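Local coordinates for outer membrane protein SusF (Bacteroides thetaiotaomicron, PDB 4FE9) that binds starch at the bacterial cell surface through its carbohydrate-binding modules, before the glycan is transported into the periplasm for degradation, at residues D318-V322 / D360-E364; L263-A269 / D305-P311; K330-G334 / G345-Y350. All blocks are in the same frame, centred on the assembly; numbering follows the deposited sequence.

Interaction 1. Residues D318-V322 / D360-E364; sequences DFGFV and DKVIE. With GLC (alpha-D-glucopyranose), chain C.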
ATOM      1  N   ASP A 318       8.113  10.416 -14.703  1.00 18.90           N
ATOM      2  CA  ASP A 318       8.677   9.100 -14.881  1.00 19.90           C
ATOM      3  C   ASP A 318       9.131   8.521 -13.523  1.00 19.80           C
ATOM      4  O   ASP A 318       9.242   9.245 -12.543  1.00 19.92           O
ATOM      5  CB  ASP A 318       9.866   9.210 -15.827  1.00 19.95           C
ATOM      6  CG  ASP A 318      10.776  10.357 -15.461  1.00 21.27           C
ATOM      7  OD1 ASP A 318      11.687  10.125 -14.637  1.00 29.82           O
ATOM      8  OD2 ASP A 318      10.491  11.514 -15.869  1.00 25.49           O
ATOM      9  N   PHE A 319       9.271   7.210 -13.453  1.00 19.14           N
ATOM     10  CA  PHE A 319       9.740   6.557 -12.242  1.00 19.07           C
ATOM     11  C   PHE A 319      10.554   5.316 -12.581  1.00 19.65           C
ATOM     12  O   PHE A 319      10.424   4.751 -13.671  1.00 17.53           O
ATOM     13  CB  PHE A 319       8.566   6.187 -11.323  1.00 18.32           C
ATOM     14  CG  PHE A 319       7.523   5.313 -11.984  1.00 19.09           C
ATOM     15  CD1 PHE A 319       7.501   3.931 -11.756  1.00 13.21           C
ATOM     16  CD2 PHE A 319       6.480   5.886 -12.711  1.00 10.26           C
ATOM     17  CE1 PHE A 319       6.522   3.116 -12.355  1.00 19.16           C
ATOM     18  CE2 PHE A 319       5.549   5.082 -13.385  1.00 14.30           C
ATOM     19  CZ  PHE A 319       5.541   3.696 -13.185  1.00 14.27           C
ATOM     20  N   GLY A 320      11.374   4.881 -11.634  1.00 19.86           N
ATOM     21  CA  GLY A 320      12.221   3.720 -11.835  1.00 20.62           C
ATOM     22  C   GLY A 320      12.092   2.758 -10.670  1.00 21.96           C
ATOM     23  O   GLY A 320      11.007   2.190 -10.426  1.00 20.87           O
ATOM     24  N   PHE A 321      13.164   2.635  -9.889  1.00 22.01           N
ATOM     25  CA  PHE A 321      13.101   1.851  -8.661  1.00 22.06           C
ATOM     26  C   PHE A 321      12.089   2.497  -7.674  1.00 22.86           C
ATOM     27  O   PHE A 321      12.071   3.718  -7.498  1.00 21.75           O
ATOM     28  CB  PHE A 321      14.502   1.741  -8.030  1.00 23.56           C
ATOM     29  CG  PHE A 321      14.558   0.850  -6.839  1.00 22.11           C
ATOM     30  CD1 PHE A 321      14.757  -0.523  -6.989  1.00 26.01           C
ATOM     31  CD2 PHE A 321      14.347   1.369  -5.552  1.00 27.81           C
ATOM     32  CE1 PHE A 321      14.636  -1.395  -5.889  1.00 28.56           C
ATOM     33  CE2 PHE A 321      14.385   0.527  -4.430  1.00 28.45           C
ATOM     34  CZ  PHE A 321      14.505  -0.871  -4.605  1.00 27.66           C
ATOM     35  N   VAL A 322      11.166   1.684  -7.166  1.00 22.99           N
ATOM     36  CA  VAL A 322      10.176   2.144  -6.209  1.00 23.82           C
ATOM     37  C   VAL A 322      10.143   1.188  -5.016  1.00 25.06           C
ATOM     38  O   VAL A 322      10.698   0.107  -5.076  1.00 24.93           O
ATOM     39  CB  VAL A 322       8.740   2.210  -6.838  1.00 23.17           C
ATOM     40  CG1 VAL A 322       8.738   3.050  -8.093  1.00 22.38           C
ATOM     41  CG2 VAL A 322       8.224   0.819  -7.129  1.00 22.33           C
ATOM     42  N   ASP A 360       0.938   5.853  -5.456  1.00 28.94           N
ATOM     43  CA  ASP A 360       1.393   4.463  -5.204  1.00 27.56           C
ATOM     44  C   ASP A 360       1.834   3.759  -6.497  1.00 26.39           C
ATOM     45  O   ASP A 360       1.027   3.557  -7.408  1.00 25.07           O
ATOM     46  CB  ASP A 360       0.272   3.625  -4.548  1.00 27.55           C
ATOM     47  CG  ASP A 360      -0.352   4.312  -3.322  1.00 32.95           C
ATOM     48  OD1 ASP A 360       0.221   5.331  -2.832  1.00 39.49           O
ATOM     49  OD2 ASP A 360      -1.401   3.810  -2.836  1.00 40.85           O
ATOM     50  N   LYS A 361       3.054   3.242  -6.493  1.00 24.47           N
ATOM     51  CA  LYS A 361       3.549   2.457  -7.606  1.00 23.61           C
ATOM     52  C   LYS A 361       3.935   1.031  -7.163  1.00 23.43           C
ATOM     53  O   LYS A 361       4.441   0.828  -6.046  1.00 22.24           O
ATOM     54  CB  LYS A 361       4.745   3.162  -8.250  1.00 24.55           C
ATOM     55  CG  LYS A 361       4.431   4.558  -8.757  1.00 24.75           C
ATOM     56  CD  LYS A 361       5.594   5.470  -8.610  1.00 29.93           C
ATOM     57  CE  LYS A 361       5.215   6.902  -8.955  1.00 34.89           C
ATOM     58  NZ  LYS A 361       6.057   7.847  -8.179  1.00 40.26           N
ATOM     59  N   VAL A 362       3.625   0.049  -8.006  1.00 20.86           N
ATOM     60  CA  VAL A 362       4.104  -1.330  -7.819  1.00 20.86           C
ATOM     61  C   VAL A 362       4.759  -1.810  -9.128  1.00 20.23           C
ATOM     62  O   VAL A 362       4.268  -1.502 -10.215  1.00 18.89           O
ATOM     63  CB  VAL A 362       2.929  -2.277  -7.435  1.00 19.78           C
ATOM     64  CG1 VAL A 362       3.382  -3.703  -7.366  1.00 20.51           C
ATOM     65  CG2 VAL A 362       2.322  -1.842  -6.119  1.00 22.22           C
ATOM     66  N   ILE A 363       5.955  -2.385  -9.026  1.00 19.60           N
ATOM     67  CA  ILE A 363       6.595  -3.038 -10.178  1.00 17.54           C
ATOM     68  C   ILE A 363       6.916  -4.466  -9.802  1.00 19.41           C
ATOM     69  O   ILE A 363       7.377  -4.703  -8.689  1.00 18.85           O
ATOM     70  CB  ILE A 363       7.872  -2.311 -10.563  1.00 18.88           C
ATOM     71  CG1 ILE A 363       7.552  -0.893 -10.992  1.00 16.18           C
ATOM     72  CG2 ILE A 363       8.645  -3.073 -11.653  1.00 15.60           C
ATOM     73  CD1 ILE A 363       8.774   0.035 -11.087  1.00 16.05           C
ATOM     74  N   GLU A 364       6.418  -5.428 -10.595  1.00 19.29           N
ATOM     75  CA  GLU A 364       6.774  -6.854 -10.421  1.00 20.76           C
ATOM     76  C   GLU A 364       7.446  -7.421 -11.671  1.00 21.11           C
ATOM     77  O   GLU A 364       7.116  -7.016 -12.794  1.00 20.34           O
ATOM     78  CB  GLU A 364       5.547  -7.689 -10.061  1.00 19.64           C
ATOM     79  CG  GLU A 364       4.832  -7.230  -8.789  1.00 26.55           C
ATOM     80  CD  GLU A 364       5.646  -7.524  -7.501  1.00 40.99           C
ATOM     81  OE1 GLU A 364       6.329  -6.601  -6.974  1.00 36.47           O
ATOM     82  OE2 GLU A 364       5.612  -8.681  -7.039  1.00 48.50           O
TER
HETATM   83  C1  GLC C   2      14.596  13.158 -16.246  1.00 39.37           C
HETATM   84  C2  GLC C   2      14.365  11.773 -15.653  1.00 33.06           C
HETATM   85  C3  GLC C   2      15.660  10.996 -15.560  1.00 28.68           C
HETATM   86  C4  GLC C   2      16.327  10.944 -16.921  1.00 29.33           C
HETATM   87  C5  GLC C   2      16.499  12.339 -17.462  1.00 28.13           C
HETATM   88  C6  GLC C   2      17.111  12.309 -18.858  1.00 25.75           C
HETATM   89  O2  GLC C   2      13.825  11.916 -14.352  1.00 31.80           O
HETATM   90  O3  GLC C   2      15.428   9.665 -15.082  1.00 24.62           O
HETATM   91  O4  GLC C   2      17.610  10.387 -16.787  1.00 29.29           O
HETATM   92  O5  GLC C   2      15.244  13.029 -17.511  1.00 34.53           O
HETATM   93  O6  GLC C   2      17.252  13.660 -19.296  1.00 28.07           O
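The aliphatic part of a lysine, not its charge, meets an aromatic ring here: Lys361 sets its CD over one face of the Phe319 ring. That CD is 4.2 Å from the ring centroid and 24° off the normal, a CH-pi contact shifted toward the rim, near CG and CD1. A bend at chi2 (146°) turns the chain toward the ring, and a long flexible residue suits this site because its carbons can pack while its amine continues beyond them. Phe319 itself holds CG between the backbone N and the carbonyl carbon (chi1 56°), which aims the ring at strand 360-364. At the ring's edge, close to its plane, sits the Ile363 tip, with CD1 4.0 Å from Phe319 CE1. The same Ile363 CD1 also lies 3.2 Å from Gly320 O and 4.1 Å from Val322 CG2, so one methyl touches the ring, a backbone carbonyl and a valine. Val322 CG1 meets Lys361 CB at 4.0 Å. No hydrogen bond joins the two segments. At the start of segment 318-322, Asp318 OD1 accepts a bond from GLC O2 at 2.8 Å and also pairs with Lys308. The loop lies between strand 306-310 and helix 327-333; Phe319 also packs on Val354 and Val356 of strand 348-357, while Ile363 reaches Phe309 of strand 306-310 and Leu342 of strand 341-343.

Interaction 2. Residues L263-A269 / D305-P311; sequences LYMTGSA and DQVKFAP. With GLC (alpha-D-glucopyranose), chain C.
Two rings flank this strand pair on opposite faces of the sheet. The Phe309 ring is met obliquely by Met265, whose CB is 3.7 Å from Phe309 CE2 and whose SD stands 4.7 Å from the centroid, 51° off the normal, a Met-aromatic contact; Leu263 CD2 also approaches obliquely. The Tyr264 ring has Ala310 O in plane at its edge, and its hydroxyl bonds to Glu262. Met265 holds CG anti to the backbone N (chi1 174°); this lays the flexible, apolar thioether alongside Phe309 on the buried face. Tyr264 with Ala310 and Thr266 with Lys308 form antiparallel hydrogen-bonded pairs. Gly267 suits its place because a CB there would press on Gln306 O and Val307 CG1. Past the strand end Ser268 OG accepts from Gln306 N at 2.8 Å and 169°. With an alanine in place of Ser268, Gln306 N would probably lose this acceptor, leaving only the backbone bond from Ser268 N to Gln306 O to hold the strand end. On the Tyr264 face, Lys308 NZ donates to GLC O3 at 2.6 Å, more weakly to O2. Apolar packing thus backs one face, while on the other the lysine amine, probably charged and paired with Asp318, meets the sugar hydroxyls.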
ATOM      1  N   LEU A 263       1.344   3.571 -20.550  1.00 13.90           N
ATOM      2  CA  LEU A 263       2.630   3.492 -19.858  1.00 13.10           C
ATOM      3  C   LEU A 263       3.718   2.963 -20.783  1.00 14.65           C
ATOM      4  O   LEU A 263       3.469   2.080 -21.623  1.00 12.31           O
ATOM      5  CB  LEU A 263       2.534   2.583 -18.626  1.00 13.62           C
ATOM      6  CG  LEU A 263       3.688   2.759 -17.637  1.00 14.32           C
ATOM      7  CD1 LEU A 263       3.525   4.060 -16.839  1.00 10.87           C
ATOM      8  CD2 LEU A 263       3.794   1.568 -16.717  1.00 14.68           C
ATOM      9  N   TYR A 264       4.906   3.541 -20.654  1.00 14.00           N
ATOM     10  CA  TYR A 264       6.004   3.267 -21.564  1.00 15.93           C
ATOM     11  C   TYR A 264       7.268   3.053 -20.758  1.00 16.93           C
ATOM     12  O   TYR A 264       7.393   3.572 -19.638  1.00 15.81           O
ATOM     13  CB  TYR A 264       6.215   4.429 -22.520  1.00 16.47           C
ATOM     14  CG  TYR A 264       5.045   4.697 -23.454  1.00 17.54           C
ATOM     15  CD1 TYR A 264       4.992   4.117 -24.723  1.00 21.37           C
ATOM     16  CD2 TYR A 264       4.018   5.565 -23.079  1.00 20.52           C
ATOM     17  CE1 TYR A 264       3.929   4.379 -25.593  1.00 24.32           C
ATOM     18  CE2 TYR A 264       2.942   5.805 -23.914  1.00 19.71           C
ATOM     19  CZ  TYR A 264       2.881   5.184 -25.151  1.00 22.36           C
ATOM     20  OH  TYR A 264       1.847   5.479 -25.992  1.00 24.80           O
ATOM     21  N   MET A 265       8.106   2.152 -21.255  1.00 18.02           N
ATOM     22  CA  MET A 265       9.387   1.835 -20.648  1.00 19.24           C
ATOM     23  C   MET A 265      10.498   2.267 -21.581  1.00 20.80           C
ATOM     24  O   MET A 265      10.381   2.135 -22.804  1.00 19.62           O
ATOM     25  CB  MET A 265       9.490   0.335 -20.404  1.00 19.28           C
ATOM     26  CG  MET A 265      10.874  -0.134 -19.892  1.00 18.17           C
ATOM     27  SD  MET A 265      10.882  -1.856 -19.445  1.00 26.31           S
ATOM     28  CE  MET A 265      11.109  -2.587 -21.067  1.00 28.87           C
ATOM     29  N   THR A 266      11.467   2.979 -21.022  1.00 22.69           N
ATOM     30  CA  THR A 266      12.737   3.198 -21.678  1.00 23.40           C
ATOM     31  C   THR A 266      13.860   2.725 -20.746  1.00 25.01           C
ATOM     32  O   THR A 266      13.600   2.031 -19.743  1.00 23.90           O
ATOM     33  CB  THR A 266      12.919   4.668 -22.062  1.00 24.21           C
ATOM     34  OG1 THR A 266      14.044   4.805 -22.936  1.00 26.26           O
ATOM     35  CG2 THR A 266      13.115   5.553 -20.815  1.00 23.88           C
ATOM     36  N   GLY A 267      15.106   2.991 -21.132  1.00 25.36           N
ATOM     37  CA  GLY A 267      16.212   2.180 -20.667  1.00 25.81           C
ATOM     38  C   GLY A 267      17.557   2.577 -21.228  1.00 26.76           C
ATOM     39  O   GLY A 267      17.647   3.327 -22.224  1.00 25.25           O
ATOM     40  N   SER A 268      18.612   2.137 -20.539  1.00 28.01           N
ATOM     41  CA  SER A 268      19.972   2.152 -21.095  1.00 29.36           C
ATOM     42  C   SER A 268      20.022   1.448 -22.440  1.00 29.43           C
ATOM     43  O   SER A 268      20.517   2.004 -23.405  1.00 31.35           O
ATOM     44  CB  SER A 268      20.989   1.527 -20.111  1.00 28.14           C
ATOM     45  OG  SER A 268      20.539   0.277 -19.607  1.00 28.59           O
ATOM     46  N   ALA A 269      19.397   0.276 -22.525  1.00 30.08           N
ATOM     47  CA  ALA A 269      19.321  -0.467 -23.794  1.00 30.17           C
ATOM     48  C   ALA A 269      18.443   0.199 -24.886  1.00 30.74           C
ATOM     49  O   ALA A 269      18.281  -0.359 -25.968  1.00 31.13           O
ATOM     50  CB  ALA A 269      18.878  -1.896 -23.549  1.00 29.44           C
ATOM     51  N   ASP A 305      21.176  -4.008 -17.482  1.00 29.70           N
ATOM     52  CA  ASP A 305      20.212  -3.088 -18.106  1.00 29.50           C
ATOM     53  C   ASP A 305      19.542  -2.219 -17.027  1.00 28.10           C
ATOM     54  O   ASP A 305      19.163  -2.719 -15.985  1.00 27.72           O
ATOM     55  CB  ASP A 305      19.149  -3.889 -18.870  1.00 29.60           C
ATOM     56  CG  ASP A 305      19.643  -4.357 -20.273  1.00 33.18           C
ATOM     57  OD1 ASP A 305      20.615  -3.734 -20.806  1.00 35.39           O
ATOM     58  OD2 ASP A 305      19.038  -5.334 -20.843  1.00 36.50           O
ATOM     59  N   GLN A 306      19.449  -0.917 -17.273  1.00 26.96           N
ATOM     60  CA  GLN A 306      18.633  -0.037 -16.413  1.00 27.42           C
ATOM     61  C   GLN A 306      17.412   0.447 -17.163  1.00 25.53           C
ATOM     62  O   GLN A 306      17.494   0.726 -18.343  1.00 26.33           O
ATOM     63  CB  GLN A 306      19.453   1.158 -15.938  1.00 26.13           C
ATOM     64  CG  GLN A 306      20.596   0.752 -14.988  1.00 32.34           C
ATOM     65  CD  GLN A 306      21.545   1.881 -14.697  1.00 38.57           C
ATOM     66  OE1 GLN A 306      21.140   2.953 -14.258  1.00 39.87           O
ATOM     67  NE2 GLN A 306      22.822   1.621 -14.861  1.00 40.06           N
ATOM     68  N   VAL A 307      16.282   0.535 -16.470  1.00 24.40           N
ATOM     69  CA  VAL A 307      15.040   1.032 -17.082  1.00 22.14           C
ATOM     70  C   VAL A 307      14.296   2.031 -16.209  1.00 21.65           C
ATOM     71  O   VAL A 307      14.412   2.006 -14.974  1.00 20.50           O
ATOM     72  CB  VAL A 307      14.077  -0.128 -17.427  1.00 22.61           C
ATOM     73  CG1 VAL A 307      14.694  -1.047 -18.515  1.00 20.24           C
ATOM     74  CG2 VAL A 307      13.723  -0.900 -16.207  1.00 21.49           C
ATOM     75  N   LYS A 308      13.441   2.836 -16.847  1.00 19.92           N
ATOM     76  CA  LYS A 308      12.444   3.658 -16.125  1.00 18.51           C
ATOM     77  C   LYS A 308      11.105   3.658 -16.915  1.00 17.72           C
ATOM     78  O   LYS A 308      11.070   3.265 -18.079  1.00 17.10           O
ATOM     79  CB  LYS A 308      12.943   5.093 -15.982  1.00 18.95           C
ATOM     80  CG  LYS A 308      13.905   5.297 -14.840  1.00 20.07           C
ATOM     81  CD  LYS A 308      14.239   6.723 -14.674  1.00 26.55           C
ATOM     82  CE  LYS A 308      13.497   7.316 -13.509  1.00 25.49           C
ATOM     83  NZ  LYS A 308      14.056   8.647 -13.142  1.00 26.95           N
ATOM     84  N   PHE A 309      10.037   4.102 -16.271  1.00 15.14           N
ATOM     85  CA  PHE A 309       8.691   4.040 -16.841  1.00 15.60           C
ATOM     86  C   PHE A 309       8.103   5.428 -16.831  1.00 14.79           C
ATOM     87  O   PHE A 309       8.487   6.251 -16.008  1.00 15.81           O
ATOM     88  CB  PHE A 309       7.800   3.098 -16.021  1.00 14.86           C
ATOM     89  CG  PHE A 309       8.294   1.697 -15.974  1.00 17.37           C
ATOM     90  CD1 PHE A 309       9.152   1.281 -14.957  1.00 17.54           C
ATOM     91  CD2 PHE A 309       7.902   0.776 -16.935  1.00 18.76           C
ATOM     92  CE1 PHE A 309       9.625  -0.032 -14.914  1.00 18.37           C
ATOM     93  CE2 PHE A 309       8.430  -0.526 -16.942  1.00 21.86           C
ATOM     94  CZ  PHE A 309       9.287  -0.925 -15.915  1.00 22.75           C
ATOM     95  N   ALA A 310       7.227   5.722 -17.794  1.00 13.80           N
ATOM     96  CA  ALA A 310       6.584   7.057 -17.888  1.00 13.38           C
ATOM     97  C   ALA A 310       5.179   6.946 -18.481  1.00 13.63           C
ATOM     98  O   ALA A 310       4.900   6.033 -19.261  1.00 13.45           O
ATOM     99  CB  ALA A 310       7.425   7.996 -18.744  1.00 13.22           C
ATOM    100  N   PRO A 311       4.334   7.958 -18.230  1.00 13.91           N
ATOM    101  CA  PRO A 311       2.977   7.878 -18.691  1.00 13.91           C
ATOM    102  C   PRO A 311       2.803   8.399 -20.146  1.00 13.49           C
ATOM    103  O   PRO A 311       1.686   8.502 -20.623  1.00 12.54           O
ATOM    104  CB  PRO A 311       2.231   8.785 -17.695  1.00 13.87           C
ATOM    105  CG  PRO A 311       3.206   9.796 -17.334  1.00 12.84           C
ATOM    106  CD  PRO A 311       4.528   9.081 -17.295  1.00 13.88           C
TER
HETATM  107  C1  GLC C   2      14.596  13.158 -16.246  1.00 39.37           C
HETATM  108  C2  GLC C   2      14.365  11.773 -15.653  1.00 33.06           C
HETATM  109  C3  GLC C   2      15.660  10.996 -15.560  1.00 28.68           C
HETATM  110  C4  GLC C   2      16.327  10.944 -16.921  1.00 29.33           C
HETATM  111  C5  GLC C   2      16.499  12.339 -17.462  1.00 28.13           C
HETATM  112  C6  GLC C   2      17.111  12.309 -18.858  1.00 25.75           C
HETATM  113  O2  GLC C   2      13.825  11.916 -14.352  1.00 31.80           O
HETATM  114  O3  GLC C   2      15.428   9.665 -15.082  1.00 24.62           O
HETATM  115  O4  GLC C   2      17.610  10.387 -16.787  1.00 29.29           O
HETATM  116  O5  GLC C   2      15.244  13.029 -17.511  1.00 34.53           O
HETATM  117  O6  GLC C   2      17.252  13.660 -19.296  1.00 28.07           O

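Interaction 3. Residues K330-G334 / G345-Y350; sequences KDLAG and GIAGWY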
ATOM      1  N   LYS A 330      12.643  -9.327  -6.705  1.00 27.43           N
ATOM      2  CA  LYS A 330      14.012  -8.863  -6.531  1.00 27.68           C
ATOM      3  C   LYS A 330      14.961 -10.042  -6.672  1.00 26.84           C
ATOM      4  O   LYS A 330      16.008  -9.933  -7.318  1.00 26.66           O
ATOM      5  CB  LYS A 330      14.192  -8.222  -5.154  1.00 28.08           C
ATOM      6  CG  LYS A 330      13.726  -6.811  -5.074  1.00 28.76           C
ATOM      7  CD  LYS A 330      13.840  -6.312  -3.676  1.00 27.52           C
ATOM      8  CE  LYS A 330      13.621  -4.821  -3.637  1.00 32.38           C
ATOM      9  NZ  LYS A 330      13.259  -4.391  -2.284  1.00 33.99           N
ATOM     10  N   ASP A 331      14.542 -11.180  -6.129  1.00 27.33           N
ATOM     11  CA  ASP A 331      15.297 -12.425  -6.209  1.00 28.62           C
ATOM     12  C   ASP A 331      15.269 -12.986  -7.612  1.00 29.12           C
ATOM     13  O   ASP A 331      16.303 -13.405  -8.143  1.00 29.27           O
ATOM     14  CB  ASP A 331      14.717 -13.461  -5.241  1.00 28.56           C
ATOM     15  CG  ASP A 331      15.055 -13.157  -3.786  1.00 31.44           C
ATOM     16  OD1 ASP A 331      14.473 -13.801  -2.892  1.00 37.53           O
ATOM     17  OD2 ASP A 331      15.856 -12.227  -3.540  1.00 34.74           O
ATOM     18  N   LEU A 332      14.070 -13.083  -8.191  1.00 28.76           N
ATOM     19  CA  LEU A 332      13.929 -13.706  -9.501  1.00 27.52           C
ATOM     20  C   LEU A 332      14.797 -13.012 -10.550  1.00 27.37           C
ATOM     21  O   LEU A 332      15.493 -13.672 -11.332  1.00 27.53           O
ATOM     22  CB  LEU A 332      12.459 -13.744  -9.938  1.00 27.56           C
ATOM     23  CG  LEU A 332      12.264 -14.287 -11.356  1.00 28.32           C
ATOM     24  CD1 LEU A 332      12.498 -15.795 -11.379  1.00 19.82           C
ATOM     25  CD2 LEU A 332      10.857 -13.920 -11.920  1.00 27.57           C
ATOM     26  N   ALA A 333      14.825 -11.684 -10.529  1.00 25.76           N
ATOM     27  CA  ALA A 333      15.447 -10.934 -11.625  1.00 25.31           C
ATOM     28  C   ALA A 333      16.691 -10.197 -11.179  1.00 25.50           C
ATOM     29  O   ALA A 333      17.314  -9.464 -11.955  1.00 25.13           O
ATOM     30  CB  ALA A 333      14.430  -9.937 -12.248  1.00 25.66           C
ATOM     31  N   GLY A 334      16.996 -10.306  -9.899  1.00 26.21           N
ATOM     32  CA  GLY A 334      18.163  -9.637  -9.343  1.00 26.34           C
ATOM     33  C   GLY A 334      18.053  -8.144  -9.400  1.00 26.85           C
ATOM     34  O   GLY A 334      19.013  -7.468  -9.761  1.00 27.53           O
ATOM     35  N   GLY A 345      19.478  -7.386 -12.803  1.00 26.15           N
ATOM     36  CA  GLY A 345      20.792  -8.006 -12.569  1.00 28.87           C
ATOM     37  C   GLY A 345      21.004  -9.327 -13.303  1.00 29.31           C
ATOM     38  O   GLY A 345      22.140  -9.658 -13.695  1.00 29.50           O
ATOM     39  N   ILE A 346      19.928 -10.114 -13.398  1.00 28.65           N
ATOM     40  CA  ILE A 346      19.938 -11.415 -14.044  1.00 28.52           C
ATOM     41  C   ILE A 346      19.275 -11.345 -15.457  1.00 30.15           C
ATOM     42  O   ILE A 346      18.041 -11.133 -15.570  1.00 29.43           O
ATOM     43  CB  ILE A 346      19.163 -12.409 -13.181  1.00 28.52           C
ATOM     44  CG1 ILE A 346      19.754 -12.448 -11.767  1.00 27.01           C
ATOM     45  CG2 ILE A 346      19.098 -13.771 -13.831  1.00 29.27           C
ATOM     46  CD1 ILE A 346      19.070 -13.387 -10.857  1.00 20.28           C
ATOM     47  N   ALA A 347      20.065 -11.603 -16.510  1.00 29.15           N
ATOM     48  CA  ALA A 347      19.558 -11.525 -17.896  1.00 28.45           C
ATOM     49  C   ALA A 347      18.436 -12.523 -18.128  1.00 27.48           C
ATOM     50  O   ALA A 347      18.363 -13.541 -17.458  1.00 27.35           O
ATOM     51  CB  ALA A 347      20.695 -11.738 -18.920  1.00 28.38           C
ATOM     52  N   GLY A 348      17.484 -12.157 -18.983  1.00 26.97           N
ATOM     53  CA  GLY A 348      16.390 -13.080 -19.322  1.00 25.87           C
ATOM     54  C   GLY A 348      15.136 -12.378 -19.830  1.00 24.69           C
ATOM     55  O   GLY A 348      15.106 -11.148 -19.958  1.00 25.85           O
ATOM     56  N   TRP A 349      14.181 -13.185 -20.295  1.00 24.77           N
ATOM     57  CA  TRP A 349      12.819 -12.734 -20.588  1.00 22.89           C
ATOM     58  C   TRP A 349      12.022 -12.675 -19.310  1.00 21.59           C
ATOM     59  O   TRP A 349      11.972 -13.655 -18.567  1.00 21.74           O
ATOM     60  CB  TRP A 349      12.135 -13.697 -21.593  1.00 22.45           C
ATOM     61  CG  TRP A 349      12.682 -13.567 -23.024  1.00 24.04           C
ATOM     62  CD1 TRP A 349      13.687 -14.303 -23.594  1.00 26.72           C
ATOM     63  CD2 TRP A 349      12.282 -12.608 -24.017  1.00 20.60           C
ATOM     64  NE1 TRP A 349      14.014 -13.778 -24.833  1.00 27.13           N
ATOM     65  CE2 TRP A 349      13.084 -12.827 -25.160  1.00 24.30           C
ATOM     66  CE3 TRP A 349      11.285 -11.625 -24.068  1.00 22.18           C
ATOM     67  CZ2 TRP A 349      12.952 -12.068 -26.320  1.00 30.00           C
ATOM     68  CZ3 TRP A 349      11.135 -10.897 -25.230  1.00 19.91           C
ATOM     69  CH2 TRP A 349      11.967 -11.117 -26.342  1.00 28.57           C
ATOM     70  N   TYR A 350      11.312 -11.562 -19.105  1.00 20.22           N
ATOM     71  CA  TYR A 350      10.451 -11.396 -17.929  1.00 20.00           C
ATOM     72  C   TYR A 350       9.086 -10.823 -18.329  1.00 18.85           C
ATOM     73  O   TYR A 350       9.006  -9.974 -19.196  1.00 18.85           O
ATOM     74  CB  TYR A 350      11.121 -10.439 -16.936  1.00 20.24           C
ATOM     75  CG  TYR A 350      12.452 -10.962 -16.382  1.00 21.01           C
ATOM     76  CD1 TYR A 350      12.481 -11.982 -15.453  1.00 25.86           C
ATOM     77  CD2 TYR A 350      13.657 -10.431 -16.803  1.00 29.83           C
ATOM     78  CE1 TYR A 350      13.687 -12.474 -14.964  1.00 27.96           C
ATOM     79  CE2 TYR A 350      14.866 -10.902 -16.302  1.00 27.15           C
ATOM     80  CZ  TYR A 350      14.866 -11.910 -15.372  1.00 26.07           C
ATOM     81  OH  TYR A 350      16.073 -12.405 -14.884  1.00 34.14           O
TER
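Ala333 O, at the C-terminal end of helix 327-333, takes two backbone donors from the segment 345-350. Gly345 N reaches it at 3.1 Å, lying in the carbonyl plane, whereas Ile346 N comes at the same length but from above that plane, with the straighter N-H...O angle of 168°. A carbonyl at the end of a helix has no later turn to bond to it, and the loop before strand 348-357 supplies the donors instead. Gly334 then leaves the helix with positive phi (65°), and a CB there would run into Ile346 CG1. At Gly345 the limit is one of space: a CB would strike Gly334 O. Two glycines therefore let the chains come together. Among the side chains, the Ala333 methyl sits over one face of the Tyr350 ring, 4.0 Å from the centroid and 24° off the normal, a CH-pi contact nearest CZ; a small methyl suits a ring this close to the helix backbone. Leu332 CG packs at 4.3 Å from Tyr350 CE1. Ile346 stretches CD1 along the helix end to 3.6 Å from Leu332 O. The arrangement is a helix C-terminus closed by a glycine of positive phi, with the carbonyl before it bonded by backbone N-H groups of a later loop; it joins the end of a short helix to the loop leading into strand 348-357, an inner strand of the antiparallel sheet in the second carbohydrate-binding module.

In the fold
All three contacts belong to the second carbohydrate-binding module and reach its antiparallel sheet. Interaction 1 is the buried one, made of apolar side chains without a cross-segment hydrogen bond; interaction 2 is partly buried and built on backbone pairing within the sheet; interaction 3 lies nearer the surface, where glycines and a shared carbonyl join helix to loop. Interactions 1 and 2 touch directly: Phe319 O probably accepts a bond from Phe309 N, and both contacts reach the same glucose. Interaction 3 stands apart from that site, about 16 Å centre to centre from each of the others, meeting interaction 1 where Lys330 packs on Phe321.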